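Local coordinates for protein beta-N-acetylglucosaminidase Nag2 (Vibrio harveyi, PDB 6EZR) that probably hydrolyses terminal non-reducing N-acetyl-D-hexosamine residues from N-acetyl-beta-D-hexosaminides, as a member of glycoside hydrolase family 20, at residues P261-R266 against W575-A580; A429-I434 against R483-E488. All coordinates share one frame; numbering follows the deposited sequence.

Contact 1 (P261-R266 against W575-A580); sequences PRFRYR and WGIQTA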
ATOM      1  N   PRO A 261     -23.070  -5.279   3.684  1.00 42.97           N
ATOM      2  CA  PRO A 261     -21.833  -4.707   4.216  1.00 42.76           C
ATOM      3  C   PRO A 261     -22.026  -3.832   5.461  1.00 44.70           C
ATOM      4  O   PRO A 261     -22.933  -3.001   5.494  1.00 47.24           O
ATOM      5  CB  PRO A 261     -21.318  -3.855   3.051  1.00 42.82           C
ATOM      6  CG  PRO A 261     -22.531  -3.507   2.258  1.00 42.72           C
ATOM      7  CD  PRO A 261     -23.443  -4.686   2.383  1.00 42.83           C
ATOM      8  N   ARG A 262     -21.170  -4.015   6.465  1.00 44.98           N
ATOM      9  CA  ARG A 262     -21.136  -3.117   7.633  1.00 45.28           C
ATOM     10  C   ARG A 262     -20.788  -1.682   7.246  1.00 42.84           C
ATOM     11  O   ARG A 262     -21.440  -0.754   7.700  1.00 42.95           O
ATOM     12  CB  ARG A 262     -20.139  -3.594   8.696  1.00 47.67           C
ATOM     13  CG  ARG A 262     -20.598  -3.342  10.124  1.00 50.54           C
ATOM     14  CD  ARG A 262     -19.921  -2.189  10.834  1.00 51.32           C
ATOM     15  NE  ARG A 262     -18.773  -2.651  11.611  1.00 51.68           N
ATOM     16  CZ  ARG A 262     -18.328  -2.111  12.750  1.00 49.63           C
ATOM     17  NH1 ARG A 262     -17.261  -2.652  13.337  1.00 48.52           N
ATOM     18  NH2 ARG A 262     -18.921  -1.050  13.316  1.00 45.63           N
ATOM     19  N   PHE A 263     -19.764  -1.520   6.408  1.00 41.76           N
ATOM     20  CA  PHE A 263     -19.304  -0.201   5.930  1.00 41.72           C
ATOM     21  C   PHE A 263     -19.411  -0.061   4.406  1.00 42.58           C
ATOM     22  O   PHE A 263     -19.256  -1.046   3.679  1.00 42.72           O
ATOM     23  CB  PHE A 263     -17.856   0.030   6.357  1.00 39.63           C
ATOM     24  CG  PHE A 263     -17.685   0.240   7.831  1.00 39.39           C
ATOM     25  CD1 PHE A 263     -18.090   1.423   8.425  1.00 41.20           C
ATOM     26  CD2 PHE A 263     -17.116  -0.743   8.627  1.00 41.58           C
ATOM     27  CE1 PHE A 263     -17.928   1.632   9.784  1.00 42.27           C
ATOM     28  CE2 PHE A 263     -16.945  -0.545   9.986  1.00 42.39           C
ATOM     29  CZ  PHE A 263     -17.353   0.644  10.568  1.00 43.66           C
ATOM     30  N   ARG A 264     -19.663   1.163   3.936  1.00 43.11           N
ATOM     31  CA  ARG A 264     -19.794   1.446   2.495  1.00 46.21           C
ATOM     32  C   ARG A 264     -18.449   1.411   1.752  1.00 43.39           C
ATOM     33  O   ARG A 264     -18.346   0.832   0.667  1.00 39.42           O
ATOM     34  CB  ARG A 264     -20.492   2.797   2.260  1.00 50.60           C
ATOM     35  CG  ARG A 264     -21.932   2.820   2.760  1.00 56.73           C
ATOM     36  CD  ARG A 264     -22.700   4.095   2.407  1.00 61.36           C
ATOM     37  NE  ARG A 264     -21.993   5.343   2.726  1.00 65.27           N
ATOM     38  CZ  ARG A 264     -21.804   5.844   3.951  1.00 67.38           C
ATOM     39  NH1 ARG A 264     -22.241   5.207   5.038  1.00 68.51           N
ATOM     40  NH2 ARG A 264     -21.152   6.996   4.094  1.00 68.13           N
ATOM     41  N   TYR A 265     -17.436   2.048   2.338  1.00 41.70           N
ATOM     42  CA  TYR A 265     -16.089   2.099   1.773  1.00 38.36           C
ATOM     43  C   TYR A 265     -15.260   0.985   2.416  1.00 38.99           C
ATOM     44  O   TYR A 265     -15.063   0.984   3.631  1.00 38.90           O
ATOM     45  CB  TYR A 265     -15.477   3.469   2.047  1.00 36.87           C
ATOM     46  CG  TYR A 265     -14.123   3.741   1.403  1.00 36.70           C
ATOM     47  CD1 TYR A 265     -12.947   3.211   1.935  1.00 35.73           C
ATOM     48  CD2 TYR A 265     -14.015   4.576   0.292  1.00 35.56           C
ATOM     49  CE1 TYR A 265     -11.709   3.482   1.362  1.00 36.35           C
ATOM     50  CE2 TYR A 265     -12.786   4.858  -0.283  1.00 35.21           C
ATOM     51  CZ  TYR A 265     -11.634   4.306   0.245  1.00 34.63           C
ATOM     52  OH  TYR A 265     -10.417   4.573  -0.348  1.00 31.93           O
ATOM     53  N   ARG A 266     -14.790   0.038   1.600  1.00 38.71           N
ATOM     54  CA  ARG A 266     -13.976  -1.098   2.064  1.00 38.55           C
ATOM     55  C   ARG A 266     -12.790  -1.228   1.120  1.00 39.00           C
ATOM     56  O   ARG A 266     -12.903  -1.841   0.062  1.00 43.25           O
ATOM     57  CB  ARG A 266     -14.800  -2.397   2.085  1.00 38.38           C
ATOM     58  CG  ARG A 266     -16.122  -2.266   2.838  1.00 38.74           C
ATOM     59  CD  ARG A 266     -16.914  -3.570   2.898  1.00 39.26           C
ATOM     60  NE  ARG A 266     -17.297  -4.053   1.569  1.00 38.36           N
ATOM     61  CZ  ARG A 266     -18.233  -3.505   0.786  1.00 38.83           C
ATOM     62  NH1 ARG A 266     -18.934  -2.434   1.163  1.00 39.14           N
ATOM     63  NH2 ARG A 266     -18.470  -4.038  -0.405  1.00 39.25           N
ATOM     64  N   TRP A 575     -17.110   7.009   6.201  1.00 43.71           N
ATOM     65  CA  TRP A 575     -17.171   6.298   4.916  1.00 43.55           C
ATOM     66  C   TRP A 575     -16.927   4.816   5.143  1.00 42.38           C
ATOM     67  O   TRP A 575     -17.729   3.960   4.751  1.00 39.69           O
ATOM     68  CB  TRP A 575     -16.109   6.830   3.949  1.00 46.86           C
ATOM     69  CG  TRP A 575     -16.565   7.867   2.968  1.00 53.40           C
ATOM     70  CD1 TRP A 575     -17.632   8.725   3.080  1.00 55.82           C
ATOM     71  CD2 TRP A 575     -15.931   8.178   1.725  1.00 54.06           C
ATOM     72  NE1 TRP A 575     -17.705   9.535   1.965  1.00 56.49           N
ATOM     73  CE2 TRP A 575     -16.671   9.218   1.121  1.00 58.12           C
ATOM     74  CE3 TRP A 575     -14.811   7.670   1.059  1.00 52.80           C
ATOM     75  CZ2 TRP A 575     -16.324   9.752  -0.126  1.00 59.54           C
ATOM     76  CZ3 TRP A 575     -14.464   8.198  -0.169  1.00 54.43           C
ATOM     77  CH2 TRP A 575     -15.214   9.228  -0.751  1.00 58.24           C
ATOM     78  N   GLY A 576     -15.801   4.524   5.780  1.00 41.49           N
ATOM     79  CA  GLY A 576     -15.461   3.167   6.105  1.00 41.34           C
ATOM     80  C   GLY A 576     -13.994   2.993   6.394  1.00 42.95           C
ATOM     81  O   GLY A 576     -13.337   3.892   6.930  1.00 41.82           O
ATOM     82  N   ILE A 577     -13.502   1.808   6.048  1.00 43.14           N
ATOM     83  CA  ILE A 577     -12.194   1.330   6.474  1.00 43.68           C
ATOM     84  C   ILE A 577     -11.300   1.165   5.255  1.00 41.00           C
ATOM     85  O   ILE A 577     -11.777   0.859   4.154  1.00 37.49           O
ATOM     86  CB  ILE A 577     -12.303  -0.004   7.268  1.00 44.45           C
ATOM     87  CG1 ILE A 577     -12.685   0.263   8.725  1.00 48.51           C
ATOM     88  CG2 ILE A 577     -10.971  -0.736   7.352  1.00 45.03           C
ATOM     89  CD1 ILE A 577     -14.057   0.845   8.946  1.00 48.07           C
ATOM     90  N   GLN A 578     -10.005   1.382   5.473  1.00 38.04           N
ATOM     91  CA  GLN A 578      -8.994   1.048   4.492  1.00 38.26           C
ATOM     92  C   GLN A 578      -7.773   0.383   5.129  1.00 36.83           C
ATOM     93  O   GLN A 578      -7.379   0.713   6.240  1.00 37.33           O
ATOM     94  CB  GLN A 578      -8.554   2.295   3.732  1.00 37.58           C
ATOM     95  CG  GLN A 578      -8.051   1.947   2.346  1.00 36.83           C
ATOM     96  CD  GLN A 578      -7.703   3.161   1.522  1.00 35.88           C
ATOM     97  OE1 GLN A 578      -8.323   3.407   0.492  1.00 37.20           O
ATOM     98  NE2 GLN A 578      -6.712   3.926   1.972  1.00 33.64           N
ATOM     99  N   THR A 579      -7.180  -0.547   4.398  1.00 36.97           N
ATOM    100  CA  THR A 579      -5.924  -1.183   4.806  1.00 37.78           C
ATOM    101  C   THR A 579      -4.879  -0.814   3.763  1.00 37.45           C
ATOM    102  O   THR A 579      -5.202  -0.717   2.580  1.00 41.01           O
ATOM    103  CB  THR A 579      -6.061  -2.712   5.000  1.00 39.25           C
ATOM    104  OG1 THR A 579      -4.783  -3.270   5.332  1.00 41.75           O
ATOM    105  CG2 THR A 579      -6.592  -3.405   3.755  1.00 39.37           C
ATOM    106  N   ALA A 580      -3.650  -0.563   4.203  1.00 35.03           N
ATOM    107  CA  ALA A 580      -2.593  -0.088   3.302  1.00 35.69           C
ATOM    108  C   ALA A 580      -1.365  -1.010   3.225  1.00 34.92           C
ATOM    109  O   ALA A 580      -0.975  -1.625   4.213  1.00 33.74           O
ATOM    110  CB  ALA A 580      -2.171   1.317   3.706  1.00 36.93           C
TER
HETATM  111  O   HOH W   1     -20.353   3.225   5.727  1.00 45.98           O
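Tyr265 and Trp575 meet where the first and last strands of the catalytic (beta/alpha)8 barrel run side by side. The two-residue parallel ladder is short: Tyr265 N donates to Trp575 O (3.1 Å, nearly straight at 164°), and Tyr265 O accepts from Ile577 N (3.0 Å). Tyr265 O also lies 3.3 Å from Gly576 CA, a CA-H...O contact at a residue with no side chain to obstruct it. Packing is tight around the tyrosine. With CG anti to the backbone N (chi1 -174°), its ring reaches into the barrel interior, Tyr265 CD2 lying 3.3 Å from CE3 of Trp575; the planes are 30° apart but slid so that the rings barely overlap. At the far end Tyr265 OH gives a short bond to Gln578 OE1 (2.5 Å), entering from above the amide carbonyl plane, and also bonds Tyr503 OH. Ile577 lays CD1 over one face of the Phe263 ring, 3.5 Å from its centroid, a CH-pi contact. The looser side is at Arg264, an exposed residue whose chain, bent at chi3, brings NH2 to 4.1 Å from Trp575 CD1; there a water accepts from Arg264 N and donates to Trp575 O, linking the residue just before strand 265-271 to the start of strand 574-581. The preceding turn is braced by Arg266 NH1, bonded to Phe263 O. Beyond the pair, helix 599-608 covers Ile577 through Cys607, strand 521-523 flanks strand 574-581, and Asn295 ties Arg264 and Arg266 toward strand 296-303.

Contact 2 (A429-I434 against R483-E488); sequences APYVHI and RMLGWE
His433 points the CE1 edge of its imidazole at the face of Trp487, an edge-to-face pair in which the centroids of the imidazole and of the five-membered ring of Trp487 are 4.3 Å apart and the planes at 55°; His433 CE1 comes to 3.4 Å from Trp487 NE1. The histidine CG is anti to the backbone N (chi1 -161°), which carries the ring along the neighbouring strand until one face lies above the Leu485-Gly486 peptide. Leu485 CB packs against the other end of the ring, 3.9 Å from His433 CD2. Next along the same face, Tyr431 CB touches Leu485 CD2 (3.9 Å), and the edge of the tyrosine ring meets Arg483 CB, the two side chains lying alongside and pointing the same way. Ile434 CG2 rests 3.8 Å from the sulphur SD of Met484, which lies on the face with Val432. Beneath these groups a regular parallel ladder fixes the register: Arg483 N to Pro430 O, Val432 N to Arg483 O, Leu485 N to Val432 O (2.9 Å) and Ile434 N to Leu485 O (2.8 Å). Further out, Trp487 NE1 is hydrogen-bonded to Glu367 OE2, Tyr503 adds a second edge-to-face partner to His433, and Arg483 reaches Asp499 O and makes a salt bridge to Asp520. Helix 465-479 covers Val432, Ile434 and Met484. With the indole N-H bonded to Glu367, Trp487 meets His433 through its pi face; the carboxylate would probably polarise the indole and help to hold the rotation of a side chain about 9 Å from those of the ligand-binding Arg274 and the predicted proton donor Glu438.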
ATOM      1  N   ALA A 429     -13.798   7.496 -11.529  1.00 47.39           N
ATOM      2  CA  ALA A 429     -14.253   7.696 -10.148  1.00 47.02           C
ATOM      3  C   ALA A 429     -14.301   9.181  -9.785  1.00 45.36           C
ATOM      4  O   ALA A 429     -13.370   9.916 -10.113  1.00 44.45           O
ATOM      5  CB  ALA A 429     -13.336   6.965  -9.185  1.00 47.97           C
ATOM      6  N   PRO A 430     -15.359   9.631  -9.075  1.00 46.06           N
ATOM      7  CA  PRO A 430     -15.511  11.069  -8.780  1.00 46.13           C
ATOM      8  C   PRO A 430     -14.661  11.583  -7.598  1.00 44.78           C
ATOM      9  O   PRO A 430     -15.066  12.518  -6.899  1.00 45.84           O
ATOM     10  CB  PRO A 430     -17.007  11.184  -8.477  1.00 45.64           C
ATOM     11  CG  PRO A 430     -17.322   9.889  -7.806  1.00 45.03           C
ATOM     12  CD  PRO A 430     -16.428   8.844  -8.429  1.00 44.63           C
ATOM     13  N   TYR A 431     -13.474  11.003  -7.422  1.00 45.71           N
ATOM     14  CA  TYR A 431     -12.593  11.264  -6.284  1.00 44.26           C
ATOM     15  C   TYR A 431     -11.144  11.276  -6.770  1.00 42.68           C
ATOM     16  O   TYR A 431     -10.759  10.470  -7.614  1.00 41.10           O
ATOM     17  CB  TYR A 431     -12.738  10.178  -5.208  1.00 45.54           C
ATOM     18  CG  TYR A 431     -14.159   9.839  -4.823  1.00 45.38           C
ATOM     19  CD1 TYR A 431     -14.964  10.770  -4.182  1.00 45.07           C
ATOM     20  CD2 TYR A 431     -14.696   8.576  -5.091  1.00 47.54           C
ATOM     21  CE1 TYR A 431     -16.269  10.468  -3.827  1.00 46.42           C
ATOM     22  CE2 TYR A 431     -16.005   8.260  -4.738  1.00 47.68           C
ATOM     23  CZ  TYR A 431     -16.786   9.210  -4.105  1.00 48.57           C
ATOM     24  OH  TYR A 431     -18.086   8.910  -3.751  1.00 51.41           O
ATOM     25  N   VAL A 432     -10.362  12.213  -6.248  1.00 41.22           N
ATOM     26  CA  VAL A 432      -8.919  12.243  -6.460  1.00 39.73           C
ATOM     27  C   VAL A 432      -8.296  12.572  -5.124  1.00 37.57           C
ATOM     28  O   VAL A 432      -8.710  13.521  -4.461  1.00 35.08           O
ATOM     29  CB  VAL A 432      -8.477  13.292  -7.505  1.00 39.97           C
ATOM     30  CG1 VAL A 432      -6.956  13.335  -7.624  1.00 39.06           C
ATOM     31  CG2 VAL A 432      -9.088  12.984  -8.860  1.00 39.77           C
ATOM     32  N   HIS A 433      -7.304  11.763  -4.753  1.00 37.33           N
ATOM     33  CA  HIS A 433      -6.571  11.892  -3.505  1.00 37.26           C
ATOM     34  C   HIS A 433      -5.350  12.751  -3.804  1.00 37.74           C
ATOM     35  O   HIS A 433      -4.624  12.484  -4.756  1.00 37.96           O
ATOM     36  CB  HIS A 433      -6.175  10.496  -3.007  1.00 37.95           C
ATOM     37  CG  HIS A 433      -5.821  10.433  -1.555  1.00 35.77           C
ATOM     38  ND1 HIS A 433      -4.812  11.185  -1.000  1.00 35.08           N
ATOM     39  CD2 HIS A 433      -6.317   9.676  -0.550  1.00 36.43           C
ATOM     40  CE1 HIS A 433      -4.711  10.913   0.286  1.00 35.34           C
ATOM     41  NE2 HIS A 433      -5.606   9.988   0.584  1.00 36.39           N
ATOM     42  N   ILE A 434      -5.155  13.792  -2.999  1.00 39.53           N
ATOM     43  CA  ILE A 434      -4.170  14.854  -3.269  1.00 41.42           C
ATOM     44  C   ILE A 434      -2.930  14.821  -2.347  1.00 41.73           C
ATOM     45  O   ILE A 434      -1.987  15.608  -2.515  1.00 40.12           O
ATOM     46  CB  ILE A 434      -4.876  16.241  -3.192  1.00 42.91           C
ATOM     47  CG1 ILE A 434      -4.177  17.289  -4.077  1.00 43.08           C
ATOM     48  CG2 ILE A 434      -5.008  16.722  -1.749  1.00 43.32           C
ATOM     49  CD1 ILE A 434      -4.367  17.076  -5.568  1.00 43.21           C
ATOM     50  N   ARG A 483     -14.219  15.231  -6.300  1.00 46.86           N
ATOM     51  CA  ARG A 483     -14.190  15.584  -4.890  1.00 44.36           C
ATOM     52  C   ARG A 483     -12.795  15.262  -4.354  1.00 42.96           C
ATOM     53  O   ARG A 483     -12.266  14.184  -4.598  1.00 42.57           O
ATOM     54  CB  ARG A 483     -15.255  14.794  -4.138  1.00 43.99           C
ATOM     55  CG  ARG A 483     -15.554  15.322  -2.744  1.00 44.65           C
ATOM     56  CD  ARG A 483     -16.421  14.352  -1.948  1.00 44.77           C
ATOM     57  NE  ARG A 483     -16.517  14.757  -0.547  1.00 43.41           N
ATOM     58  CZ  ARG A 483     -17.326  14.211   0.357  1.00 43.05           C
ATOM     59  NH1 ARG A 483     -18.135  13.205   0.032  1.00 44.00           N
ATOM     60  NH2 ARG A 483     -17.322  14.675   1.605  1.00 41.43           N
ATOM     61  N   MET A 484     -12.205  16.197  -3.625  1.00 41.66           N
ATOM     62  CA  MET A 484     -10.847  16.012  -3.129  1.00 41.62           C
ATOM     63  C   MET A 484     -10.800  15.092  -1.908  1.00 39.45           C
ATOM     64  O   MET A 484     -11.662  15.155  -1.033  1.00 38.48           O
ATOM     65  CB  MET A 484     -10.204  17.355  -2.790  1.00 41.37           C
ATOM     66  CG  MET A 484      -8.689  17.290  -2.703  1.00 40.63           C
ATOM     67  SD  MET A 484      -7.930  18.921  -2.731  1.00 39.91           S
ATOM     68  CE  MET A 484      -8.166  19.424  -1.031  1.00 38.57           C
ATOM     69  N   LEU A 485      -9.779  14.238  -1.887  1.00 38.72           N
ATOM     70  CA  LEU A 485      -9.446  13.370  -0.750  1.00 38.43           C
ATOM     71  C   LEU A 485      -8.039  13.729  -0.246  1.00 37.10           C
ATOM     72  O   LEU A 485      -7.160  14.090  -1.031  1.00 33.74           O
ATOM     73  CB  LEU A 485      -9.499  11.900  -1.184  1.00 39.66           C
ATOM     74  CG  LEU A 485     -10.848  11.150  -1.154  1.00 41.42           C
ATOM     75  CD1 LEU A 485     -12.020  11.958  -1.674  1.00 42.36           C
ATOM     76  CD2 LEU A 485     -10.749   9.843  -1.927  1.00 40.92           C
ATOM     77  N   GLY A 486      -7.825  13.631   1.058  1.00 37.45           N
ATOM     78  CA  GLY A 486      -6.522  13.944   1.645  1.00 38.39           C
ATOM     79  C   GLY A 486      -6.199  13.105   2.862  1.00 37.89           C
ATOM     80  O   GLY A 486      -7.085  12.502   3.462  1.00 39.01           O
ATOM     81  N   TRP A 487      -4.918  13.077   3.223  1.00 35.95           N
ATOM     82  CA  TRP A 487      -4.461  12.372   4.413  1.00 36.36           C
ATOM     83  C   TRP A 487      -4.750  13.161   5.694  1.00 38.56           C
ATOM     84  O   TRP A 487      -4.960  14.375   5.658  1.00 40.87           O
ATOM     85  CB  TRP A 487      -2.964  12.098   4.325  1.00 35.13           C
ATOM     86  CG  TRP A 487      -2.580  11.069   3.304  1.00 34.55           C
ATOM     87  CD1 TRP A 487      -1.737  11.243   2.251  1.00 35.35           C
ATOM     88  CD2 TRP A 487      -2.994   9.698   3.262  1.00 33.70           C
ATOM     89  NE1 TRP A 487      -1.617  10.074   1.538  1.00 35.07           N
ATOM     90  CE2 TRP A 487      -2.373   9.109   2.145  1.00 34.29           C
ATOM     91  CE3 TRP A 487      -3.843   8.912   4.055  1.00 33.91           C
ATOM     92  CZ2 TRP A 487      -2.572   7.772   1.798  1.00 36.04           C
ATOM     93  CZ3 TRP A 487      -4.044   7.590   3.710  1.00 33.36           C
ATOM     94  CH2 TRP A 487      -3.414   7.029   2.591  1.00 33.69           C
ATOM     95  N   GLU A 488      -4.790  12.420   6.802  1.00 39.02           N
ATOM     96  CA  GLU A 488      -4.846  12.911   8.199  1.00 39.51           C
ATOM     97  C   GLU A 488      -4.706  14.428   8.446  1.00 39.92           C
ATOM     98  O   GLU A 488      -5.637  15.092   8.911  1.00 39.92           O
ATOM     99  CB  GLU A 488      -3.758  12.146   8.995  1.00 38.47           C
ATOM    100  CG  GLU A 488      -3.674  12.436  10.485  1.00 39.68           C
ATOM    101  CD  GLU A 488      -4.880  11.940  11.263  1.00 43.11           C
ATOM    102  OE1 GLU A 488      -5.360  10.821  10.983  1.00 40.51           O
ATOM    103  OE2 GLU A 488      -5.331  12.663  12.178  1.00 45.44           O
TER

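Overall arrangement
Both contacts pair parallel strands of one barrel: contact 1 joins its first and last strands and so closes the ring, while contact 2 joins the fourth and fifth, nested along the chain inside the loop contact 1 closes. Their centres are about 15 Å apart, yet they touch near the N-terminal ends of the strands, where Trp575 CH2 comes to 3.5 Å from Tyr431 CE1. Each is largely buried; contact 1 has an exposed, water-bridged fringe at Arg264, and contact 2 an exposed one at Pro430. Both have aromatic and apolar contacts; contact 1 adds a side-chain hydrogen bond and a water to two backbone bonds, whereas contact 2 has four backbone bonds and no side-chain one across its segments.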